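Local coordinates for putative DD-carboxypeptidase TP_0574 (Treponema pallidum, PDB 1O75), which probably acts as a zinc-stimulated D,D-carboxypeptidase, possibly lowering peptidoglycan cross-linking, and binds penicillin, at residues A18-G23 / G188-L193; A22-Q27 / T257-Y262; D44-M49 / G277-A282. The protein carries 2 engineered substitutions. All coordinates share one frame; numbering follows the deposited sequence.

Contact 1: residues A18-G23 / G188-L193; sequences ADYWAG and GLKTML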
# COMPACT_ATOMS: atom_id res chain seq x y z
N ALA B 18 7.56 2.00 -31.22
CA ALA B 18 8.08 1.23 -32.37
C ALA B 18 9.49 1.70 -32.78
O ALA B 18 10.37 0.86 -33.05
CB ALA B 18 7.12 1.32 -33.55
N ASP B 19 9.70 3.02 -32.83
CA ASP B 19 11.02 3.57 -33.18
C ASP B 19 12.08 3.08 -32.19
O ASP B 19 13.24 2.84 -32.56
CB ASP B 19 11.07 5.11 -33.07
CG ASP B 19 10.21 5.83 -34.09
OD1 ASP B 19 10.13 5.39 -35.26
OD2 ASP B 19 9.64 6.90 -33.70
N TYR B 20 11.71 3.02 -30.92
CA TYR B 20 12.67 2.61 -29.89
C TYR B 20 13.01 1.12 -29.96
O TYR B 20 14.17 0.74 -29.92
CB TYR B 20 12.11 2.93 -28.49
CG TYR B 20 13.07 2.63 -27.36
CD1 TYR B 20 13.23 1.33 -26.86
CD2 TYR B 20 13.91 3.63 -26.86
CE1 TYR B 20 14.20 1.05 -25.91
CE2 TYR B 20 14.89 3.34 -25.91
CZ TYR B 20 15.03 2.06 -25.45
OH TYR B 20 16.00 1.78 -24.52
N TRP B 21 11.99 0.29 -30.06
CA TRP B 21 12.22 -1.14 -30.02
C TRP B 21 12.70 -1.78 -31.31
O TRP B 21 13.26 -2.87 -31.29
CB TRP B 21 10.95 -1.84 -29.49
CG TRP B 21 10.77 -1.67 -27.99
CD1 TRP B 21 9.84 -0.86 -27.34
CD2 TRP B 21 11.59 -2.23 -26.95
NE1 TRP B 21 10.06 -0.89 -25.98
CE2 TRP B 21 11.12 -1.72 -25.71
CE3 TRP B 21 12.68 -3.12 -26.94
CZ2 TRP B 21 11.70 -2.06 -24.49
CZ3 TRP B 21 13.26 -3.46 -25.71
CH2 TRP B 21 12.77 -2.93 -24.51
N ALA B 22 12.50 -1.11 -32.44
CA ALA B 22 12.95 -1.66 -33.73
C ALA B 22 14.41 -2.13 -33.66
O ALA B 22 14.73 -3.27 -33.98
CB ALA B 22 12.80 -0.62 -34.83
N GLY B 23 15.29 -1.24 -33.24
CA GLY B 23 16.69 -1.60 -33.15
C GLY B 23 17.03 -2.60 -32.06
O GLY B 23 18.00 -3.35 -32.19
N GLY B 188 22.82 3.27 -22.55
CA GLY B 188 21.55 3.26 -23.27
C GLY B 188 21.54 4.07 -24.54
O GLY B 188 20.51 4.20 -25.19
N LEU B 189 22.70 4.59 -24.90
CA LEU B 189 22.85 5.42 -26.11
C LEU B 189 22.43 4.66 -27.35
O LEU B 189 22.89 3.55 -27.57
CB LEU B 189 24.30 5.86 -26.26
CG LEU B 189 24.62 6.90 -27.35
CD1 LEU B 189 24.19 8.29 -26.87
CD2 LEU B 189 26.13 6.87 -27.64
N LYS B 190 21.55 5.26 -28.16
CA LYS B 190 21.11 4.65 -29.41
C LYS B 190 21.59 5.57 -30.53
O LYS B 190 21.46 6.79 -30.44
CB LYS B 190 19.59 4.52 -29.47
CG LYS B 190 18.98 3.53 -28.47
CD LYS B 190 17.47 3.70 -28.45
CE LYS B 190 16.73 2.41 -28.55
NZ LYS B 190 16.87 1.76 -29.86
N THR B 191 22.12 4.98 -31.60
CA THR B 191 22.65 5.77 -32.71
C THR B 191 21.68 5.91 -33.88
O THR B 191 21.12 4.93 -34.37
CB THR B 191 23.99 5.16 -33.17
OG1 THR B 191 24.90 5.20 -32.06
CG2 THR B 191 24.60 5.94 -34.36
N MET B 192 21.45 7.14 -34.32
CA MET B 192 20.54 7.34 -35.44
C MET B 192 21.25 6.75 -36.65
O MET B 192 22.38 7.14 -36.94
CB MET B 192 20.25 8.83 -35.63
CG MET B 192 19.11 9.10 -36.58
SD MET B 192 18.60 10.83 -36.56
CE MET B 192 17.10 10.73 -37.46
N LEU B 193 20.59 5.81 -37.32
CA LEU B 193 21.17 5.12 -38.48
C LEU B 193 20.75 5.72 -39.81
O LEU B 193 21.54 5.76 -40.76
CB LEU B 193 20.78 3.64 -38.46
CG LEU B 193 21.24 2.86 -37.23
CD1 LEU B 193 20.55 1.50 -37.16
CD2 LEU B 193 22.75 2.70 -37.28
O HOH W 1 15.76 1.45 -32.32
O HOH W 2 18.08 3.52 -23.66
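Across this contact Y20, on the helix spanning 17-25, faces K190, on strand 190-194, and the two backbones share no hydrogen bond with each other; the connection is made by the lysine side chain and two waters. K190 reaches over from the strand, bending at its third and fourth torsions (chi4 -68°), and crosses the Y20 side chain at about a right angle. Its CE lies over one face of the ring, offset toward the rim, 3.4 Å from the centroid of Y20, a CH-pi contact. The ammonium follows as a cation-pi partner, K190 NZ standing 4.5 Å from the centroid of the Y20 ring and almost on its normal. With CG anti to the backbone N (chi1 -176°), the Y20 ring swings toward the strand, where the lysine chain passes over it.

K190 NZ also donates to Y20 O at 2.9 Å, in the carbonyl plane and on a lone pair. Water 1 accepts from K190 NZ at 2.7 Å and from G23 N, and probably donates to D19 O. At the far end of the ring, water 2 lies at its edge, 2.8 Å from Y20 OH, and donates to G188 O. Outside the two segments, NZ donates to S199 O and forms a salt bridge with E24 OE2, while M155 and V158 of strand 143-163 pack on Y20. The buried ammonium is thus met by two carbonyl oxygens, a water and a carboxylate, with an aromatic face beneath its chain, an environment that would probably favour the charged form of K190.

Contact 2: residues A22-Q27 / T257-Y262; sequences AGELGQ and TVRYDY. With XE (xenon), chain F.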
# COMPACT_ATOMS: atom_id res chain seq x y z
N ALA B 22 12.50 -1.11 -32.44
CA ALA B 22 12.95 -1.66 -33.73
C ALA B 22 14.41 -2.13 -33.66
O ALA B 22 14.73 -3.27 -33.98
CB ALA B 22 12.80 -0.62 -34.83
N GLY B 23 15.29 -1.24 -33.24
CA GLY B 23 16.69 -1.60 -33.15
C GLY B 23 17.03 -2.60 -32.06
O GLY B 23 18.00 -3.35 -32.19
N GLU B 24 16.25 -2.61 -30.97
CA GLU B 24 16.50 -3.52 -29.85
C GLU B 24 16.15 -4.95 -30.20
O GLU B 24 16.74 -5.87 -29.68
CB GLU B 24 15.64 -3.15 -28.62
CG GLU B 24 15.86 -1.73 -28.08
CD GLU B 24 17.31 -1.46 -27.74
OE1 GLU B 24 18.00 -2.38 -27.25
OE2 GLU B 24 17.76 -0.31 -27.96
N LEU B 25 15.14 -5.13 -31.05
CA LEU B 25 14.70 -6.47 -31.42
C LEU B 25 15.18 -6.87 -32.83
O LEU B 25 14.84 -7.95 -33.31
CB LEU B 25 13.17 -6.55 -31.34
CG LEU B 25 12.56 -6.11 -29.98
CD1 LEU B 25 11.05 -6.08 -30.09
CD2 LEU B 25 12.99 -7.08 -28.88
N GLY B 26 15.98 -6.01 -33.46
CA GLY B 26 16.46 -6.29 -34.80
C GLY B 26 15.30 -6.40 -35.78
O GLY B 26 15.28 -7.30 -36.61
N GLN B 27 14.33 -5.50 -35.69
CA GLN B 27 13.17 -5.52 -36.58
C GLN B 27 13.06 -4.14 -37.25
O GLN B 27 14.04 -3.40 -37.29
CB GLN B 27 11.90 -5.79 -35.78
CG GLN B 27 11.83 -7.17 -35.11
CD GLN B 27 11.73 -8.29 -36.12
OE1 GLN B 27 11.27 -8.08 -37.25
NE2 GLN B 27 12.14 -9.50 -35.71
N THR B 257 11.92 2.21 -19.91
CA THR B 257 11.25 0.98 -20.31
C THR B 257 11.89 -0.29 -19.74
O THR B 257 12.82 -0.22 -18.91
CB THR B 257 11.22 0.96 -21.87
OG1 THR B 257 10.36 -0.08 -22.35
CG2 THR B 257 12.66 0.80 -22.45
N VAL B 258 11.36 -1.45 -20.15
CA VAL B 258 11.87 -2.73 -19.68
C VAL B 258 11.97 -3.72 -20.82
O VAL B 258 11.06 -3.83 -21.66
CB VAL B 258 10.92 -3.41 -18.64
CG1 VAL B 258 11.66 -4.56 -17.92
CG2 VAL B 258 10.42 -2.41 -17.65
N ARG B 259 13.07 -4.46 -20.85
CA ARG B 259 13.25 -5.50 -21.86
C ARG B 259 12.97 -6.83 -21.18
O ARG B 259 13.40 -7.06 -20.05
CB ARG B 259 14.69 -5.51 -22.37
CG ARG B 259 14.93 -6.57 -23.46
CD ARG B 259 16.44 -6.74 -23.71
NE ARG B 259 16.72 -7.73 -24.75
CZ ARG B 259 16.97 -7.42 -26.01
NH1 ARG B 259 16.98 -6.15 -26.39
NH2 ARG B 259 17.22 -8.37 -26.91
N TYR B 260 12.23 -7.71 -21.85
CA TYR B 260 12.00 -9.04 -21.29
C TYR B 260 12.84 -10.04 -22.12
O TYR B 260 12.70 -10.07 -23.34
CB TYR B 260 10.52 -9.48 -21.44
CG TYR B 260 9.50 -8.70 -20.61
CD1 TYR B 260 9.90 -7.81 -19.61
CD2 TYR B 260 8.12 -8.87 -20.84
CE1 TYR B 260 8.96 -7.10 -18.83
CE2 TYR B 260 7.16 -8.17 -20.07
CZ TYR B 260 7.60 -7.29 -19.07
OH TYR B 260 6.67 -6.61 -18.31
N ASP B 261 13.70 -10.83 -21.47
CA ASP B 261 14.45 -11.88 -22.18
C ASP B 261 13.86 -13.18 -21.60
O ASP B 261 13.80 -13.36 -20.38
CB ASP B 261 15.96 -11.83 -21.92
CG ASP B 261 16.63 -10.69 -22.63
OD1 ASP B 261 16.26 -10.38 -23.78
OD2 ASP B 261 17.55 -10.11 -22.06
N TYR B 262 13.45 -14.08 -22.49
CA TYR B 262 12.80 -15.34 -22.12
C TYR B 262 13.70 -16.56 -22.36
O TYR B 262 14.18 -16.77 -23.48
CB TYR B 262 11.52 -15.48 -22.95
CG TYR B 262 10.69 -16.71 -22.69
CD1 TYR B 262 10.45 -17.16 -21.40
CD2 TYR B 262 10.07 -17.39 -23.76
CE1 TYR B 262 9.61 -18.25 -21.16
CE2 TYR B 262 9.23 -18.48 -23.53
CZ TYR B 262 9.00 -18.90 -22.24
OH TYR B 262 8.18 -19.98 -21.98
XE XE F . 7.06 -9.77 -16.59
O HOH W 3 17.38 -3.75 -24.96
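E24 and R259 are joined most firmly through water 3, which donates to E24 OE1 at 2.7 Å and accepts from R259 NH1 at 2.8 Å. Direct bonding between them is looser. R259 NH1 makes a weak hydrogen bond to the backbone E24 O at 3.3 Å, near the guanidinium plane, and E24 OE1 lies 4.0 Å from R259 NH1, a long salt bridge. The carboxylate of E24 and the guanidinium are turned 87° apart, so they do not pair flat against one another. Within the strand D261 positions the guanidinium: R259 NE donates to D261 OD1 at 2.9 Å, a nearly straight bond (164°) that is also a salt bridge. D261 OD1 lies close to the guanidinium plane, while NE approaches it on the syn side, tilted from the carboxylate plane; the same oxygen also bonds to S275 OG.

R259 gets its reach from a chain extended from CG to NE. E24 instead folds at chi2 (-56°), which turns its carboxylate back beside R259; its CB, placed by the backbone, lies 4.0 Å from R259 NH1. The other carboxylate oxygen, E24 OE2, accepts from R201 N and pairs with K190, so this oxygen has two further partners. On the strand, Y260 turns a ring face to a bound xenon, with its CZ 3.5 Å from the xenon atom, in a pocket completed by C296, G297 and F331.

The contact sets the C-terminal end of helix 17-25 against strand 255-262, an inner strand of a four-stranded antiparallel sheet between 274-276 and 311-319; W21, about one turn back on the helix, also packs on R259.

Contact 3: residues D44-M49 / G277-A282; sequences DLDAGM and GTKHSA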
# COMPACT_ATOMS: atom_id res chain seq x y z
N ASP B 44 -10.82 -3.46 -22.11
CA ASP B 44 -9.94 -3.93 -23.18
C ASP B 44 -8.49 -3.97 -22.73
O ASP B 44 -8.06 -3.14 -21.92
CB ASP B 44 -10.00 -3.01 -24.39
CG ASP B 44 -11.17 -3.29 -25.29
OD1 ASP B 44 -11.91 -4.26 -25.00
OD2 ASP B 44 -11.34 -2.55 -26.29
N LEU B 45 -7.73 -4.91 -23.26
CA LEU B 45 -6.31 -4.99 -22.95
C LEU B 45 -5.63 -4.48 -24.21
O LEU B 45 -6.22 -4.52 -25.29
CB LEU B 45 -5.90 -6.43 -22.67
CG LEU B 45 -6.57 -7.04 -21.44
CD1 LEU B 45 -6.13 -8.48 -21.25
CD2 LEU B 45 -6.24 -6.19 -20.20
N ASP B 46 -4.41 -3.96 -24.08
CA ASP B 46 -3.64 -3.50 -25.24
C ASP B 46 -2.90 -4.77 -25.65
O ASP B 46 -1.77 -5.00 -25.23
CB ASP B 46 -2.63 -2.42 -24.83
CG ASP B 46 -1.71 -2.01 -25.97
OD1 ASP B 46 -1.73 -2.67 -27.04
OD2 ASP B 46 -0.96 -1.02 -25.81
N ALA B 47 -3.54 -5.58 -26.48
CA ALA B 47 -2.98 -6.86 -26.88
C ALA B 47 -2.24 -6.90 -28.21
O ALA B 47 -1.93 -7.97 -28.71
CB ALA B 47 -4.09 -7.91 -26.88
N GLY B 48 -1.96 -5.74 -28.78
CA GLY B 48 -1.28 -5.72 -30.07
C GLY B 48 0.23 -5.61 -30.01
O GLY B 48 0.89 -6.17 -29.12
N MET B 49 0.77 -4.91 -30.99
CA MET B 49 2.19 -4.69 -31.10
C MET B 49 2.61 -3.39 -30.41
O MET B 49 2.27 -3.21 -29.24
CB MET B 49 2.60 -4.71 -32.58
CG MET B 49 2.46 -6.13 -33.22
SD MET B 49 3.59 -7.37 -32.44
CE MET B 49 5.18 -6.80 -33.06
N GLY B 277 9.88 -6.37 -26.27
CA GLY B 277 9.91 -4.98 -25.85
C GLY B 277 8.61 -4.80 -25.06
O GLY B 277 7.74 -5.68 -25.11
N THR B 278 8.48 -3.69 -24.35
CA THR B 278 7.28 -3.44 -23.54
C THR B 278 6.83 -1.99 -23.70
O THR B 278 7.57 -1.14 -24.21
CB THR B 278 7.55 -3.66 -22.06
OG1 THR B 278 8.58 -2.75 -21.63
CG2 THR B 278 7.97 -5.13 -21.77
N LYS B 279 5.62 -1.71 -23.23
CA LYS B 279 5.06 -0.36 -23.29
C LYS B 279 4.62 -0.02 -21.87
O LYS B 279 3.95 -0.81 -21.22
CB LYS B 279 3.88 -0.32 -24.26
CG LYS B 279 4.32 -0.63 -25.67
CD LYS B 279 3.23 -0.34 -26.70
CE LYS B 279 2.08 -1.32 -26.58
NZ LYS B 279 1.13 -1.15 -27.74
N HIS B 280 5.00 1.16 -21.39
CA HIS B 280 4.63 1.50 -20.02
C HIS B 280 3.12 1.61 -19.86
O HIS B 280 2.42 1.91 -20.81
CB HIS B 280 5.31 2.80 -19.59
CG HIS B 280 5.26 3.01 -18.12
ND1 HIS B 280 5.82 2.12 -17.23
CD2 HIS B 280 4.70 3.99 -17.37
CE1 HIS B 280 5.61 2.54 -15.99
NE2 HIS B 280 4.93 3.67 -16.05
N SER B 281 2.65 1.34 -18.65
CA SER B 281 1.24 1.38 -18.30
C SER B 281 0.57 0.09 -18.73
O SER B 281 -0.14 -0.53 -17.96
CB SER B 281 0.54 2.57 -18.95
OG SER B 281 -0.77 2.64 -18.44
N ALA B 282 0.80 -0.35 -19.96
CA ALA B 282 0.21 -1.61 -20.37
C ALA B 282 1.00 -2.80 -19.78
O ALA B 282 0.41 -3.76 -19.31
CB ALA B 282 0.20 -1.71 -21.91
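Two irregular loops meet here: 44-49, which leads from helix 17-25 toward strand 53-56 and has D46 at the centre of an inverse gamma turn, and 277-282, which joins strands 274-276 and 284-285. K279 spans the gap between them. Its side chain, bent at chi3 (-69°), crosses that of D46 at about a right angle and brings the ammonium to the carboxylate. K279 NZ meets D46 OD2 at 2.8 Å in a salt bridge, on the syn side and 18° out of the carboxylate plane. The second oxygen is held less firmly, D46 OD1 lying 3.3 Å from K279 NZ in a weak hydrogen bond.

The same nitrogen donates to the backbone of the first loop: K279 NZ to M49 O is 2.8 Å, with the donor tilted 30° from the carbonyl plane. CB of M49 points away from 277-282, and the residue takes part through its carbonyl. Beside the ion pair, A282 adds a small apolar touch, its CB 4.1 Å from D46 CB, at the point where the two backbones come nearest.

Around this, V53 of strand 53-56 touches both D46 and K279, and R304 binds the first loop through D46 O and, weakly, G48 O. K279 NZ thus bonds to D46 and M49, three residues apart, and to D51 O beyond the segment, tying the first loop to 277-282. With K279 buried, the negative charge of D46 and the carbonyl dipoles would probably offset the cost of enclosing its ammonium.

In the fold
All three contacts start in the N-terminal part of the chain and end much later in it. Contacts 1 and 2 share A22 and G23 on helix 17-25, their centres 10 Å apart; the centre of contact 3 is about 19 Å from that of contact 1 and 14 Å from that of contact 2. The helix meets the large mixed sheet in contact 1 and strand 255-262 in contact 2. Loop 277-282 follows strand 274-276, the neighbour of 255-262; its T278 takes a weak hydrogen bond from W21 NE1 and probably bonds V258 O through OG1. The segments of contact 3 alternate along the chain with the others'. Contacts 2 and 3 thus help unite domains a and C.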